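Side-chain contact in heterodimeric restriction endonuclease R.BspD6I small subunit (Bacillus sp., PDB 2P14), which serves as the catalytic subunit of a heterodimeric type IIS restriction endonuclease, in which it acts in complex with a site-specific nickase: residues E9-T14 with C74-G79. Residues are numbered along the deposited sequence; the frame is centred on the assembly and turned at random.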
ATOM      1  N   GLU A   9     -11.513  11.226  -0.476  1.00 17.07           N
ATOM      2  CA  GLU A   9     -11.899  12.373   0.355  1.00 18.18           C
ATOM      3  C   GLU A   9     -13.304  12.188   0.946  1.00 19.02           C
ATOM      4  O   GLU A   9     -13.749  13.019   1.757  1.00 20.64           O
ATOM      5  CB  GLU A   9     -11.779  13.692  -0.445  1.00 19.00           C
ATOM      6  CG  GLU A   9     -10.415  13.861  -1.134  1.00 20.06           C
ATOM      7  CD  GLU A   9      -9.239  13.568  -0.198  1.00 23.81           C
ATOM      8  OE1 GLU A   9      -9.356  13.829   1.023  1.00 23.38           O
ATOM      9  OE2 GLU A   9      -8.198  13.030  -0.674  1.00 24.83           O
ATOM     10  N   GLU A  10     -13.983  11.104   0.563  1.00 17.84           N
ATOM     11  CA  GLU A  10     -15.321  10.767   1.105  1.00 16.83           C
ATOM     12  C   GLU A  10     -15.284   9.575   2.054  1.00 16.95           C
ATOM     13  O   GLU A  10     -16.233   9.318   2.770  1.00 16.39           O
ATOM     14  CB  GLU A  10     -16.332  10.491  -0.005  1.00 18.46           C
ATOM     15  CG  GLU A  10     -16.430  11.572  -1.056  1.00 20.29           C
ATOM     16  CD  GLU A  10     -16.730  12.968  -0.470  1.00 23.59           C
ATOM     17  OE1 GLU A  10     -17.569  13.076   0.460  1.00 23.62           O
ATOM     18  OE2 GLU A  10     -16.124  13.953  -0.934  1.00 24.73           O
ATOM     19  N   VAL A  11     -14.170   8.860   2.081  1.00 16.38           N
ATOM     20  CA  VAL A  11     -14.062   7.626   2.875  1.00 15.81           C
ATOM     21  C   VAL A  11     -14.447   7.865   4.346  1.00 15.93           C
ATOM     22  O   VAL A  11     -15.120   7.034   4.978  1.00 15.47           O
ATOM     23  CB  VAL A  11     -12.633   7.052   2.744  1.00 15.95           C
ATOM     24  CG1 VAL A  11     -12.265   6.122   3.915  1.00 17.24           C
ATOM     25  CG2 VAL A  11     -12.468   6.368   1.405  1.00 15.27           C
ATOM     26  N   GLU A  12     -14.019   9.003   4.906  1.00 15.94           N
ATOM     27  CA  GLU A  12     -14.233   9.240   6.351  1.00 16.88           C
ATOM     28  C   GLU A  12     -15.678   9.541   6.714  1.00 16.57           C
ATOM     29  O   GLU A  12     -16.036   9.554   7.895  1.00 17.77           O
ATOM     30  CB  GLU A  12     -13.240  10.275   6.934  1.00 19.10           C
ATOM     31  CG  GLU A  12     -11.795   9.884   6.542  1.00 24.03           C
ATOM     32  CD  GLU A  12     -10.729  10.143   7.583  1.00 31.47           C
ATOM     33  OE1 GLU A  12      -9.929  11.084   7.383  1.00 33.60           O
ATOM     34  OE2 GLU A  12     -10.661   9.378   8.572  1.00 37.03           O
ATOM     35  N   LYS A  13     -16.496   9.744   5.687  1.00 15.88           N
ATOM     36  CA  LYS A  13     -17.928  10.017   5.885  1.00 16.91           C
ATOM     37  C   LYS A  13     -18.824   8.810   5.597  1.00 17.00           C
ATOM     38  O   LYS A  13     -20.062   8.904   5.647  1.00 18.63           O
ATOM     39  CB  LYS A  13     -18.345  11.240   5.049  1.00 17.48           C
ATOM     40  CG  LYS A  13     -17.814  12.538   5.644  1.00 18.73           C
ATOM     41  CD  LYS A  13     -18.045  13.757   4.791  1.00 24.32           C
ATOM     42  CE  LYS A  13     -17.093  13.826   3.639  1.00 24.49           C
ATOM     43  NZ  LYS A  13     -17.692  14.762   2.608  1.00 25.40           N
ATOM     44  N   THR A  14     -18.208   7.673   5.291  1.00 16.73           N
ATOM     45  CA  THR A  14     -18.944   6.412   5.130  1.00 15.85           C
ATOM     46  C   THR A  14     -19.243   5.785   6.491  1.00 16.45           C
ATOM     47  O   THR A  14     -18.719   6.211   7.518  1.00 15.48           O
ATOM     48  CB  THR A  14     -18.148   5.409   4.242  1.00 15.77           C
ATOM     49  OG1 THR A  14     -16.958   5.000   4.930  1.00 15.55           O
ATOM     50  CG2 THR A  14     -17.835   6.037   2.848  1.00 14.10           C
ATOM     51  N   CYS A  74      -3.674  -1.163   4.306  1.00 12.62           N
ATOM     52  CA  CYS A  74      -4.312   0.137   4.377  1.00 13.44           C
ATOM     53  C   CYS A  74      -4.662   0.415   5.837  1.00 13.71           C
ATOM     54  O   CYS A  74      -5.216  -0.454   6.523  1.00 15.17           O
ATOM     55  CB  CYS A  74      -5.630   0.105   3.588  1.00 13.68           C
ATOM     56  SG  CYS A  74      -5.307  -0.157   1.809  1.00 15.08           S
ATOM     57  N   SER A  75      -4.342   1.617   6.305  1.00 13.16           N
ATOM     58  CA  SER A  75      -4.752   1.993   7.657  1.00 13.86           C
ATOM     59  C   SER A  75      -5.020   3.483   7.777  1.00 13.61           C
ATOM     60  O   SER A  75      -4.223   4.294   7.319  1.00 13.62           O
ATOM     61  CB  SER A  75      -3.664   1.637   8.670  1.00 14.65           C
ATOM     62  OG  SER A  75      -4.160   1.913   9.981  1.00 17.42           O
ATOM     63  N   LEU A  76      -6.126   3.816   8.442  1.00 14.33           N
ATOM     64  CA  LEU A  76      -6.462   5.195   8.762  1.00 14.48           C
ATOM     65  C   LEU A  76      -5.877   5.641  10.113  1.00 15.18           C
ATOM     66  O   LEU A  76      -5.996   6.819  10.503  1.00 16.79           O
ATOM     67  CB  LEU A  76      -7.977   5.396   8.750  1.00 13.85           C
ATOM     68  CG  LEU A  76      -8.646   5.255   7.383  1.00 13.49           C
ATOM     69  CD1 LEU A  76     -10.176   5.313   7.510  1.00 15.18           C
ATOM     70  CD2 LEU A  76      -8.148   6.319   6.408  1.00 14.82           C
ATOM     71  N   THR A  77      -5.203   4.708  10.787  1.00 15.22           N
ATOM     72  CA  THR A  77      -4.556   5.002  12.082  1.00 17.98           C
ATOM     73  C   THR A  77      -3.335   5.892  11.908  1.00 18.30           C
ATOM     74  O   THR A  77      -2.501   5.667  11.004  1.00 18.54           O
ATOM     75  CB  THR A  77      -4.165   3.690  12.766  1.00 17.77           C
ATOM     76  OG1 THR A  77      -5.342   2.895  12.888  1.00 20.81           O
ATOM     77  CG2 THR A  77      -3.592   3.917  14.176  1.00 19.64           C
ATOM     78  N   ILE A  78      -3.233   6.896  12.782  1.00 19.00           N
ATOM     79  CA  ILE A  78      -2.092   7.806  12.737  1.00 20.27           C
ATOM     80  C   ILE A  78      -1.352   7.842  14.075  1.00 19.81           C
ATOM     81  O   ILE A  78      -1.872   7.397  15.091  1.00 21.05           O
ATOM     82  CB  ILE A  78      -2.505   9.251  12.326  1.00 20.60           C
ATOM     83  CG1 ILE A  78      -3.462   9.878  13.366  1.00 21.35           C
ATOM     84  CG2 ILE A  78      -3.054   9.264  10.876  1.00 20.21           C
ATOM     85  CD1 ILE A  78      -3.578  11.403  13.250  1.00 21.68           C
ATOM     86  N   GLY A  79      -0.143   8.382  14.055  1.00 19.87           N
ATOM     87  CA  GLY A  79       0.648   8.523  15.279  1.00 19.37           C
ATOM     88  C   GLY A  79       1.244   7.203  15.750  1.00 19.66           C
ATOM     89  O   GLY A  79       1.379   6.257  14.966  1.00 18.22           O
TER
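Leu-76 reaches across to 9-14 with a single methyl, CD1, which lies 4.2 Å from CG1 of Val-11 and 4.2 Å from OE2 of Glu-12. The first approach is apolar, methyl against methyl; the second sets the same methyl beside a carboxylate oxygen. With 98 Å² buried in total, both sides summed, the contact is small. CD1 leads because the leucine is extended at its far end, CD1 lying anti to CA (chi2 173°), and Pro-17 of helix 17-32 and Lys-111 also pack on this side chain. Glu-12 starts off obliquely, but its twisted chain (chi2 -143°) swings the carboxylate over toward the leucine, where OE1 forms a salt bridge with Lys-111; the leucine side chain thus borders a charged pair.

Each segment is also braced within itself. Val-11 O accepts two bonds from Thr-14, from N at 3.2 Å and from OG1 at 2.7 Å, the hydroxyl lying in the carbonyl plane. Lys-13 NZ forms a salt bridge with Glu-10 OE1 at 2.7 Å, approaching on the syn side but tilted out of the carboxylate plane. Where the chain leaves strand 69-75, Ser-75 OG accepts a hydrogen bond from Thr-77 N at 3.1 Å (N-H...O angle 155°), the signature of an ST turn, and is also hydrogen-bonded to OE2 of Glu-86. Through Leu-76 the loop between helices 2-7 and 17-32 packs against the turn leaving a central strand of the mixed sheet, in a protein of the AlwI restriction endonuclease family, which belongs to the PDDEXK clan.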